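Local coordinates for Lic11098 (Leptospira interrogans serogroup Icterohaemorrhagiae serovar copenhageni, PDB 4U08), which is of unknown function but folds as a leucine-rich repeat solenoid, is regarded as a virulence factor of a pathogen, and may mediate protein-protein interactions, as many such proteins do, at residues L233-K238 against K256-Q261; N283-L288 against G304-N309; L308-K313 against Q330-P335; L347-N352 against K368-H373. One frame throughout, in Å; residues are numbered along the deposited sequence.

Contact 1 (L233-K238 against K256-Q261); sequences LLNKNK and KLYENQ
Lys256 meets Leu233 at the last rung of two parallel strands in a leucine-rich repeat solenoid. Each segment carries the later part, xLxxNx, of the LxxLxLxxNxL consensus. The Lys256 carbonyl O takes the backbone N of Leu234 at 2.8 Å. The side chain of Lys256 runs alongside that of Leu233, pointing the same way, and its CB, CG and CD all pack on Leu233 CD2. Leu257 lies alongside Leu234 in the hydrophobic interior of the coil, pointing the same way, with CD2 at 3.9 Å from Leu234 CB.

Tyr258 gives its carbonyl O to the backbone N of Lys236, again at 2.8 Å. Its ring stands across the Asn235 side chain at about a right angle, and CE1 lies 3.8 Å from Lys236 CE. Glu259 lies beside Lys236, its CG over one face of the Tyr258 ring, toward the rim. Glu259 OE1 stays 4.9 Å from Lys236 NZ, too far for a salt bridge.

Asn260 is the consensus asparagine of the repeat. CG lies beside the backbone N (chi1 -86°), which turns the amide back over its own turn. ND2 bonds Leu257 O there at 3.0 Å, and Leu234 O in the preceding turn at 2.9 Å and 170°. Asn237 ND2 does likewise one coil back, holding Leu234 O and Leu211 O. Asn260 ND2 and Asn237 ND2 reach Leu234 O from opposite faces of its carbonyl plane.

Contact 2 (N283-L288 against G304-N309); sequences NQLTTL and GNNQLN
Leu285 O accepts the backbone N of Gln307 at 2.8 Å, and the donor lies in the carbonyl plane. The bond is somewhat bent, with 140° at the hydrogen. Gln307 CB comes within 3.3 Å of the same oxygen, so this carbonyl is closely covered by the next repeat.

Water 1 makes a second polar link. It donates to Gln284 O at 2.8 Å and, more loosely, to Gln307 OE1 at 3.3 Å. The chain of Gln307 is extended beyond CG, which carries its amide along Thr286 and over to Gln284.

The buried side is mostly leucine. Leu308 sends CD2 under the turn at Thr286 and Thr287, 3.7 Å from Thr287 N. The same methyl is 4.1 Å from Leu288 CG, the two leucines crossing at about a right angle. Leu285 lies side by side with Asn306, the consensus asparagine of its repeat. Asn306 CA points its hydrogen at Asn283 O.

These are successive turns of the leucine-rich repeat coil. Residues 283-288 lie in the loop after strand 277-279, and residues 304-309 in the loop after the next strand, 300-302. Asn283 ties the first turn back to the repeat before it, through Leu257 O and Leu262 N, and also bonds Leu280 O in its own turn.

Contact 3 (L308-K313 against Q330-P335); sequences LNFLPK and QLNALP
Leu308 to Lys313 and Gln330 to Pro335 run almost exactly parallel, 3° apart end to end, and close to 4.4 Å between the CA atoms of Asn309 and Leu331. They are equivalent parts of two successive leucine-rich repeats, where the chain has left its strand and crosses the flank of the solenoid.

The backbones hold each other lightly. Gln330 N donates to Leu308 O at 2.9 Å. Asn332 N makes a weak bond to Asn309 O at 3.3 Å, and the CA hydrogen of Leu331 also points at that oxygen.

The leucines form the inner side. Leu331 CD2 fits beneath the peptide between Asn309 and Phe310 and reaches Leu311 CG at 4.0 Å. In Leu331, CG beside the backbone N (chi1 -66°) and an extended second torsion together put this methyl there. Leu311 lies alongside Leu334, pointing the same way, with its CD1 on Leu334 CD2. It also crosses Pro335 at about a right angle, its CB 4.0 Å from Pro335 CD. Each proline follows a leucine in sequence, and Pro335 lies against the leucine of the repeat before.

The outer side is more polar. The amide of Asn332 sits over one face of the Phe310 ring, toward its rim, with the two planes 48° apart. Further along, the chains are linked through water 2, which lies at the edge of that ring. It accepts from Leu311 N at 2.9 Å and donates to Ala333 O at 2.8 Å.

Contact 4 (L347-N352 against K368-H373); sequences LNLKYN and KKLYLH. With ZN (zinc ion), chain D.
Tyr371 is held through both its N and its O by residues 347-349 of the previous repeat. Its N donates to Leu347 O at 3.0 Å, and its O accepts Leu349 N at 2.9 Å. Leu347 N bonds Lys369 O within the strands. Past them, in the turns, Tyr351 N bonds His373 O.

On the surface of Asn348 and Tyr371, Tyr371 CB lies 3.7 Å from Asn348 OD1 and equally near Lys350 CG. On the other face Leu347 and Leu370 lie side by side in the core, and Leu349 CD1 packs on Leu372 CD2 at 3.9 Å.

Asn348 is placed by its own turn. OD1 accepts Lys350 N in an Asx turn, while ND2 bonds Glu327. His373 NE2 binds a zinc ion at 2.2 Å. Water 3 is a second zinc ligand, at 2.1 Å from the metal, and its O lies 3.3 Å from Tyr351 OH.

In the leucine-rich repeat coil, strand 346-348 has strand 323-325 on one side and strand 369-371 on the other. Beyond that, strand 393-395 is the last, and the ring of Tyr395 meets that of Tyr371 nearly parallel.

How the contacts relate
All four contacts join one repeat to the next, and each is partly buried, with a leucine side and a more polar side. Contact 4 has no exposed residue among those that touch, while contact 1 has four. Contacts 1 and 4 start on paired strands and continue into the turn that follows. Contacts 2 and 3 lie further along the coil, share Leu308 and Asn309, and each include a bridging water. Contact 4 has four direct backbone bonds, contact 1 two plus an asparagine bond, contact 3 two, one of them weak, and contact 2 one. Only contact 4 includes a bound metal. Contacts 3 and 4 also meet, through Asn352 OD1 with Leu331 N and Leu334 CD1 on Leu349 CD1.

Contact 1 (L233-K238 against K256-Q261)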
# COMPACT_ATOMS: atom_id res chain seq x y z
N LEU A 233 -5.44 3.50 1.81
CA LEU A 233 -6.08 2.53 0.93
C LEU A 233 -6.97 1.60 1.72
O LEU A 233 -6.47 0.74 2.47
CB LEU A 233 -5.06 1.74 0.10
CG LEU A 233 -3.95 2.53 -0.63
CD1 LEU A 233 -3.19 1.59 -1.56
CD2 LEU A 233 -4.50 3.73 -1.44
N LEU A 234 -8.28 1.79 1.59
CA LEU A 234 -9.31 1.05 2.32
C LEU A 234 -10.22 0.21 1.43
O LEU A 234 -11.30 -0.21 1.87
CB LEU A 234 -10.12 2.01 3.19
CG LEU A 234 -9.39 2.55 4.42
CD1 LEU A 234 -10.00 3.85 4.88
CD2 LEU A 234 -9.36 1.52 5.54
N ASN A 235 -9.77 -0.09 0.20
CA ASN A 235 -10.54 -0.91 -0.76
C ASN A 235 -10.97 -2.22 -0.16
O ASN A 235 -10.20 -2.85 0.57
CB ASN A 235 -9.70 -1.28 -1.98
CG ASN A 235 -9.15 -0.16 -2.79
OD1 ASN A 235 -8.24 -0.38 -3.58
ND2 ASN A 235 -9.75 1.02 -2.70
N LYS A 236 -12.18 -2.67 -0.53
CA LYS A 236 -12.68 -4.00 -0.15
C LYS A 236 -12.67 -4.25 1.38
O LYS A 236 -12.06 -5.19 1.86
CB LYS A 236 -11.95 -5.11 -0.91
CG LYS A 236 -12.24 -5.11 -2.41
CD LYS A 236 -11.50 -6.20 -3.14
CE LYS A 236 -11.92 -6.25 -4.59
NZ LYS A 236 -11.07 -7.16 -5.39
N ASN A 237 -13.34 -3.38 2.11
CA ASN A 237 -13.61 -3.54 3.54
C ASN A 237 -15.14 -3.52 3.67
O ASN A 237 -15.83 -3.67 2.65
CB ASN A 237 -12.92 -2.46 4.37
CG ASN A 237 -11.48 -2.80 4.65
OD1 ASN A 237 -11.18 -3.58 5.55
ND2 ASN A 237 -10.56 -2.26 3.88
N LYS A 238 -15.68 -3.27 4.86
CA LYS A 238 -17.13 -3.25 5.12
C LYS A 238 -17.55 -1.95 5.77
O LYS A 238 -18.50 -1.93 6.55
CB LYS A 238 -17.53 -4.44 6.02
CG LYS A 238 -17.31 -5.81 5.40
CD LYS A 238 -17.65 -6.91 6.40
CE LYS A 238 -17.70 -8.29 5.77
NZ LYS A 238 -16.34 -8.81 5.44
N LYS A 256 -8.73 5.87 -1.10
CA LYS A 256 -9.31 4.79 -1.92
C LYS A 256 -10.27 3.98 -1.07
O LYS A 256 -9.84 3.33 -0.12
CB LYS A 256 -8.21 3.94 -2.54
CG LYS A 256 -7.51 4.68 -3.68
CD LYS A 256 -6.81 3.72 -4.63
CE LYS A 256 -6.11 4.44 -5.74
NZ LYS A 256 -4.94 5.22 -5.25
N LEU A 257 -11.58 4.07 -1.37
CA LEU A 257 -12.65 3.43 -0.62
C LEU A 257 -13.52 2.51 -1.50
O LEU A 257 -14.66 2.21 -1.14
CB LEU A 257 -13.52 4.54 0.03
CG LEU A 257 -12.90 5.31 1.20
CD1 LEU A 257 -13.57 6.63 1.40
CD2 LEU A 257 -12.98 4.49 2.48
N TYR A 258 -12.94 2.04 -2.62
CA TYR A 258 -13.55 1.14 -3.60
C TYR A 258 -14.12 -0.11 -2.90
O TYR A 258 -13.45 -0.71 -2.05
CB TYR A 258 -12.52 0.75 -4.68
CG TYR A 258 -12.88 -0.47 -5.50
CD1 TYR A 258 -12.19 -1.67 -5.33
CD2 TYR A 258 -13.90 -0.43 -6.46
CE1 TYR A 258 -12.52 -2.81 -6.09
CE2 TYR A 258 -14.23 -1.55 -7.22
CZ TYR A 258 -13.53 -2.73 -7.04
OH TYR A 258 -13.86 -3.84 -7.80
N GLU A 259 -15.36 -0.46 -3.22
CA GLU A 259 -16.06 -1.63 -2.70
C GLU A 259 -16.19 -1.64 -1.17
O GLU A 259 -15.73 -2.56 -0.50
CB GLU A 259 -15.44 -2.94 -3.24
CG GLU A 259 -16.10 -3.38 -4.55
CD GLU A 259 -15.85 -4.81 -5.00
OE1 GLU A 259 -15.60 -5.69 -4.15
OE2 GLU A 259 -15.96 -5.05 -6.23
N ASN A 260 -16.78 -0.59 -0.62
CA ASN A 260 -17.14 -0.54 0.78
C ASN A 260 -18.68 -0.48 0.79
O ASN A 260 -19.30 -0.79 -0.24
CB ASN A 260 -16.46 0.61 1.53
CG ASN A 260 -15.09 0.21 2.03
OD1 ASN A 260 -14.97 -0.43 3.07
ND2 ASN A 260 -14.04 0.47 1.27
N GLN A 261 -19.29 -0.09 1.89
CA GLN A 261 -20.75 -0.05 1.94
C GLN A 261 -21.19 1.30 2.43
O GLN A 261 -22.17 1.41 3.17
CB GLN A 261 -21.29 -1.23 2.80
CG GLN A 261 -20.71 -2.61 2.43
CD GLN A 261 -21.09 -3.77 3.35
OE1 GLN A 261 -20.82 -4.94 3.04
NE2 GLN A 261 -21.74 -3.49 4.49

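Contact 2 (N283-L288 against G304-N309)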
# COMPACT_ATOMS: atom_id res chain seq x y z
N ASN A 283 -19.75 1.76 -3.87
CA ASN A 283 -20.39 2.05 -2.59
C ASN A 283 -21.90 2.17 -2.80
O ASN A 283 -22.40 1.79 -3.86
CB ASN A 283 -19.77 3.26 -1.90
CG ASN A 283 -18.43 2.92 -1.31
OD1 ASN A 283 -18.35 2.45 -0.18
ND2 ASN A 283 -17.37 3.03 -2.09
N GLN A 284 -22.62 2.66 -1.80
CA GLN A 284 -24.07 2.73 -1.84
C GLN A 284 -24.47 4.17 -1.51
O GLN A 284 -25.39 4.40 -0.74
CB GLN A 284 -24.71 1.74 -0.79
CG GLN A 284 -23.92 0.46 -0.41
CD GLN A 284 -23.53 -0.47 -1.56
OE1 GLN A 284 -22.42 -1.03 -1.60
NE2 GLN A 284 -24.43 -0.62 -2.53
N LEU A 285 -23.72 5.17 -2.05
CA LEU A 285 -24.00 6.57 -1.76
C LEU A 285 -25.33 6.97 -2.33
O LEU A 285 -25.61 6.67 -3.49
CB LEU A 285 -22.90 7.53 -2.29
CG LEU A 285 -21.49 7.38 -1.67
CD1 LEU A 285 -20.46 8.19 -2.45
CD2 LEU A 285 -21.49 7.72 -0.19
N THR A 286 -26.11 7.71 -1.56
CA THR A 286 -27.40 8.24 -1.99
C THR A 286 -27.28 9.74 -2.23
O THR A 286 -27.97 10.29 -3.08
CB THR A 286 -28.50 7.84 -0.98
OG1 THR A 286 -28.03 8.13 0.34
CG2 THR A 286 -28.83 6.35 -1.05
N THR A 287 -26.31 10.39 -1.57
CA THR A 287 -26.08 11.83 -1.74
C THR A 287 -24.58 12.21 -1.52
O THR A 287 -23.87 11.42 -0.91
CB THR A 287 -27.00 12.60 -0.75
OG1 THR A 287 -26.99 13.98 -1.09
CG2 THR A 287 -26.58 12.41 0.73
N LEU A 288 -24.13 13.38 -2.02
CA LEU A 288 -22.78 13.91 -1.71
C LEU A 288 -22.97 15.18 -0.90
O LEU A 288 -23.84 15.98 -1.25
CB LEU A 288 -21.93 14.25 -2.95
CG LEU A 288 -21.54 13.11 -3.88
CD1 LEU A 288 -20.85 13.68 -5.10
CD2 LEU A 288 -20.63 12.09 -3.17
N GLY A 304 -18.56 5.45 -9.51
CA GLY A 304 -19.26 4.41 -10.22
C GLY A 304 -20.07 3.48 -9.34
O GLY A 304 -19.62 3.12 -8.25
N ASN A 305 -21.27 3.11 -9.80
CA ASN A 305 -22.11 2.10 -9.12
C ASN A 305 -22.54 2.51 -7.71
O ASN A 305 -22.93 1.66 -6.90
CB ASN A 305 -21.42 0.74 -9.12
CG ASN A 305 -22.32 -0.41 -9.35
OD1 ASN A 305 -22.81 -0.62 -10.47
ND2 ASN A 305 -22.49 -1.24 -8.32
N ASN A 306 -22.60 3.80 -7.45
CA ASN A 306 -23.26 4.28 -6.26
C ASN A 306 -24.78 4.34 -6.63
O ASN A 306 -25.21 3.84 -7.68
CB ASN A 306 -22.77 5.68 -5.92
CG ASN A 306 -21.53 5.74 -5.15
OD1 ASN A 306 -20.55 6.37 -5.55
ND2 ASN A 306 -21.52 5.05 -4.04
N GLN A 307 -25.55 5.02 -5.81
CA GLN A 307 -26.98 5.17 -5.98
C GLN A 307 -27.32 6.65 -6.01
O GLN A 307 -28.39 7.03 -5.55
CB GLN A 307 -27.71 4.45 -4.83
CG GLN A 307 -27.63 2.92 -4.89
CD GLN A 307 -28.07 2.25 -3.59
OE1 GLN A 307 -28.91 2.76 -2.82
NE2 GLN A 307 -27.51 1.07 -3.32
N LEU A 308 -26.39 7.50 -6.50
CA LEU A 308 -26.66 8.94 -6.55
C LEU A 308 -27.80 9.32 -7.48
O LEU A 308 -27.84 8.85 -8.61
CB LEU A 308 -25.40 9.70 -6.98
CG LEU A 308 -24.21 9.63 -6.03
CD1 LEU A 308 -22.95 10.12 -6.74
CD2 LEU A 308 -24.49 10.44 -4.75
N ASN A 309 -28.72 10.17 -7.01
CA ASN A 309 -29.84 10.64 -7.83
C ASN A 309 -29.51 11.97 -8.36
O ASN A 309 -29.90 12.30 -9.47
CB ASN A 309 -31.15 10.74 -7.00
CG ASN A 309 -31.83 9.41 -6.87
OD1 ASN A 309 -32.04 8.70 -7.86
ND2 ASN A 309 -32.17 9.03 -5.65
O HOH W 1 -27.65 3.04 0.18

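Contact 3 (L308-K313 against Q330-P335)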
# COMPACT_ATOMS: atom_id res chain seq x y z
N LEU A 308 -26.39 7.50 -6.50
CA LEU A 308 -26.66 8.94 -6.55
C LEU A 308 -27.80 9.32 -7.48
O LEU A 308 -27.84 8.85 -8.61
CB LEU A 308 -25.40 9.70 -6.98
CG LEU A 308 -24.21 9.63 -6.03
CD1 LEU A 308 -22.95 10.12 -6.74
CD2 LEU A 308 -24.49 10.44 -4.75
N ASN A 309 -28.72 10.17 -7.01
CA ASN A 309 -29.84 10.64 -7.83
C ASN A 309 -29.51 11.97 -8.36
O ASN A 309 -29.90 12.30 -9.47
CB ASN A 309 -31.15 10.74 -7.00
CG ASN A 309 -31.83 9.41 -6.87
OD1 ASN A 309 -32.04 8.70 -7.86
ND2 ASN A 309 -32.17 9.03 -5.65
N PHE A 310 -28.72 12.73 -7.58
CA PHE A 310 -28.31 14.08 -7.94
C PHE A 310 -26.92 14.36 -7.41
O PHE A 310 -26.40 13.66 -6.53
CB PHE A 310 -29.28 15.15 -7.36
CG PHE A 310 -30.72 15.01 -7.80
CD1 PHE A 310 -31.13 15.51 -9.04
CD2 PHE A 310 -31.67 14.39 -6.99
CE1 PHE A 310 -32.46 15.34 -9.47
CE2 PHE A 310 -33.00 14.25 -7.40
CZ PHE A 310 -33.39 14.73 -8.64
N LEU A 311 -26.33 15.42 -7.94
CA LEU A 311 -25.04 15.97 -7.53
C LEU A 311 -25.27 17.36 -6.94
O LEU A 311 -26.07 18.13 -7.50
CB LEU A 311 -24.10 16.11 -8.74
CG LEU A 311 -23.75 14.86 -9.51
CD1 LEU A 311 -22.89 15.21 -10.70
CD2 LEU A 311 -23.09 13.80 -8.60
N PRO A 312 -24.56 17.76 -5.86
CA PRO A 312 -24.73 19.13 -5.35
C PRO A 312 -24.21 20.13 -6.38
O PRO A 312 -23.35 19.77 -7.18
CB PRO A 312 -23.91 19.13 -4.06
CG PRO A 312 -22.94 18.00 -4.21
CD PRO A 312 -23.59 16.98 -5.05
N LYS A 313 -24.74 21.37 -6.40
CA LYS A 313 -24.26 22.39 -7.36
C LYS A 313 -22.77 22.70 -7.10
O LYS A 313 -22.04 23.06 -8.03
CB LYS A 313 -25.10 23.68 -7.31
CG LYS A 313 -25.29 24.25 -5.90
CD LYS A 313 -26.27 25.41 -5.88
CE LYS A 313 -26.54 25.89 -4.47
NZ LYS A 313 -25.40 26.63 -3.88
N GLN A 330 -27.96 6.67 -10.55
CA GLN A 330 -29.32 6.83 -11.08
C GLN A 330 -29.57 8.31 -11.31
O GLN A 330 -30.59 8.84 -10.92
CB GLN A 330 -30.35 6.11 -10.17
CG GLN A 330 -30.07 6.23 -8.67
CD GLN A 330 -30.78 5.15 -7.89
OE1 GLN A 330 -31.89 5.36 -7.37
NE2 GLN A 330 -30.15 4.00 -7.77
N LEU A 331 -28.59 9.03 -11.89
CA LEU A 331 -28.71 10.46 -12.09
C LEU A 331 -29.83 10.82 -13.05
O LEU A 331 -29.88 10.28 -14.15
CB LEU A 331 -27.40 11.11 -12.57
CG LEU A 331 -26.24 11.08 -11.60
CD1 LEU A 331 -24.91 11.45 -12.33
CD2 LEU A 331 -26.50 12.05 -10.45
N ASN A 332 -30.69 11.75 -12.64
CA ASN A 332 -31.84 12.26 -13.39
C ASN A 332 -31.44 13.51 -14.13
O ASN A 332 -31.99 13.81 -15.18
CB ASN A 332 -33.01 12.56 -12.38
CG ASN A 332 -33.29 11.38 -11.46
OD1 ASN A 332 -32.85 11.34 -10.31
ND2 ASN A 332 -33.90 10.33 -12.00
N ALA A 333 -30.48 14.26 -13.59
CA ALA A 333 -29.99 15.50 -14.21
C ALA A 333 -28.59 15.83 -13.71
O ALA A 333 -28.15 15.31 -12.69
CB ALA A 333 -30.94 16.66 -13.87
N LEU A 334 -27.89 16.70 -14.43
CA LEU A 334 -26.58 17.21 -14.05
C LEU A 334 -26.77 18.67 -13.67
O LEU A 334 -27.51 19.38 -14.35
CB LEU A 334 -25.58 17.14 -15.20
CG LEU A 334 -25.02 15.78 -15.59
CD1 LEU A 334 -24.09 15.95 -16.75
CD2 LEU A 334 -24.27 15.14 -14.41
N PRO A 335 -26.06 19.18 -12.64
CA PRO A 335 -26.18 20.62 -12.34
C PRO A 335 -25.58 21.46 -13.47
O PRO A 335 -24.66 20.99 -14.16
CB PRO A 335 -25.43 20.78 -11.01
CG PRO A 335 -24.59 19.62 -10.88
CD PRO A 335 -25.11 18.51 -11.73
O HOH W 2 -27.62 16.57 -10.24

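Contact 4 (L347-N352 against K368-H373)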
# COMPACT_ATOMS: atom_id res chain seq x y z
N LEU A 347 -15.46 12.41 -18.73
CA LEU A 347 -16.72 12.43 -17.98
C LEU A 347 -17.52 11.20 -18.36
O LEU A 347 -17.89 11.03 -19.53
CB LEU A 347 -17.50 13.73 -18.24
CG LEU A 347 -18.90 13.87 -17.54
CD1 LEU A 347 -18.80 13.66 -16.02
CD2 LEU A 347 -19.52 15.24 -17.83
N ASN A 348 -17.69 10.31 -17.41
CA ASN A 348 -18.37 9.05 -17.68
C ASN A 348 -19.76 9.10 -17.04
O ASN A 348 -19.90 9.09 -15.83
CB ASN A 348 -17.58 7.85 -17.17
CG ASN A 348 -18.18 6.50 -17.50
OD1 ASN A 348 -19.35 6.39 -17.88
ND2 ASN A 348 -17.43 5.42 -17.30
N LEU A 349 -20.78 9.14 -17.89
CA LEU A 349 -22.18 9.20 -17.46
C LEU A 349 -22.97 7.99 -17.90
O LEU A 349 -24.21 8.00 -17.88
CB LEU A 349 -22.81 10.50 -18.01
CG LEU A 349 -22.18 11.80 -17.53
CD1 LEU A 349 -22.71 12.98 -18.33
CD2 LEU A 349 -22.41 12.01 -16.05
N LYS A 350 -22.26 6.91 -18.26
CA LYS A 350 -22.93 5.69 -18.70
C LYS A 350 -23.91 5.15 -17.67
O LYS A 350 -23.65 5.23 -16.48
CB LYS A 350 -21.92 4.58 -19.01
CG LYS A 350 -21.17 4.79 -20.30
CD LYS A 350 -20.64 3.45 -20.81
CE LYS A 350 -19.23 3.18 -20.37
NZ LYS A 350 -18.74 1.86 -20.88
N TYR A 351 -25.01 4.53 -18.14
CA TYR A 351 -25.99 3.89 -17.24
C TYR A 351 -26.62 4.82 -16.21
O TYR A 351 -26.57 4.53 -15.02
CB TYR A 351 -25.37 2.69 -16.49
CG TYR A 351 -24.97 1.52 -17.35
CD1 TYR A 351 -25.93 0.64 -17.85
CD2 TYR A 351 -23.64 1.22 -17.58
CE1 TYR A 351 -25.57 -0.50 -18.57
CE2 TYR A 351 -23.26 0.12 -18.34
CZ TYR A 351 -24.23 -0.74 -18.83
OH TYR A 351 -23.88 -1.84 -19.56
N ASN A 352 -27.11 5.97 -16.64
CA ASN A 352 -27.82 6.87 -15.76
C ASN A 352 -29.23 7.11 -16.34
O ASN A 352 -29.60 6.42 -17.27
CB ASN A 352 -27.02 8.16 -15.57
CG ASN A 352 -25.94 7.97 -14.54
OD1 ASN A 352 -26.22 7.77 -13.36
ND2 ASN A 352 -24.70 7.92 -14.97
N LYS A 368 -12.30 15.63 -23.52
CA LYS A 368 -11.78 14.76 -24.57
C LYS A 368 -12.67 13.57 -24.78
O LYS A 368 -12.83 13.09 -25.91
CB LYS A 368 -10.33 14.31 -24.25
CG LYS A 368 -9.31 15.46 -24.17
CD LYS A 368 -7.98 14.95 -23.57
CE LYS A 368 -6.72 15.47 -24.26
NZ LYS A 368 -5.92 16.40 -23.41
N LYS A 369 -13.23 13.04 -23.69
CA LYS A 369 -14.08 11.87 -23.76
C LYS A 369 -15.35 12.05 -22.91
O LYS A 369 -15.29 12.41 -21.73
CB LYS A 369 -13.31 10.61 -23.32
CG LYS A 369 -12.33 10.08 -24.36
CD LYS A 369 -11.37 9.07 -23.74
CE LYS A 369 -10.36 8.53 -24.72
NZ LYS A 369 -10.93 7.44 -25.56
N LEU A 370 -16.50 11.77 -23.54
CA LEU A 370 -17.81 11.86 -22.89
C LEU A 370 -18.57 10.57 -23.18
O LEU A 370 -18.80 10.22 -24.33
CB LEU A 370 -18.56 13.12 -23.36
CG LEU A 370 -19.97 13.37 -22.78
CD1 LEU A 370 -19.95 13.47 -21.22
CD2 LEU A 370 -20.56 14.64 -23.36
N TYR A 371 -18.87 9.80 -22.12
CA TYR A 371 -19.53 8.50 -22.25
C TYR A 371 -21.01 8.65 -21.86
O TYR A 371 -21.30 9.02 -20.72
CB TYR A 371 -18.83 7.49 -21.35
CG TYR A 371 -17.37 7.31 -21.69
CD1 TYR A 371 -16.96 6.39 -22.65
CD2 TYR A 371 -16.38 8.00 -20.99
CE1 TYR A 371 -15.61 6.15 -22.90
CE2 TYR A 371 -15.03 7.78 -21.24
CZ TYR A 371 -14.65 6.87 -22.21
OH TYR A 371 -13.32 6.66 -22.44
N LEU A 372 -21.92 8.41 -22.81
CA LEU A 372 -23.36 8.64 -22.58
C LEU A 372 -24.25 7.43 -22.79
O LEU A 372 -25.46 7.54 -22.61
CB LEU A 372 -23.85 9.79 -23.49
CG LEU A 372 -23.19 11.17 -23.32
CD1 LEU A 372 -23.69 12.12 -24.41
CD2 LEU A 372 -23.49 11.76 -21.94
N HIS A 373 -23.66 6.28 -23.20
CA HIS A 373 -24.41 5.06 -23.48
C HIS A 373 -25.37 4.70 -22.32
O HIS A 373 -25.01 4.88 -21.17
CB HIS A 373 -23.44 3.91 -23.81
CG HIS A 373 -24.10 2.71 -24.39
ND1 HIS A 373 -24.73 2.75 -25.62
CD2 HIS A 373 -24.15 1.44 -23.92
CE1 HIS A 373 -25.20 1.53 -25.83
NE2 HIS A 373 -24.88 0.71 -24.84
ZN ZN D . -24.39 -1.45 -24.72
O HOH W 3 -24.60 -2.22 -22.73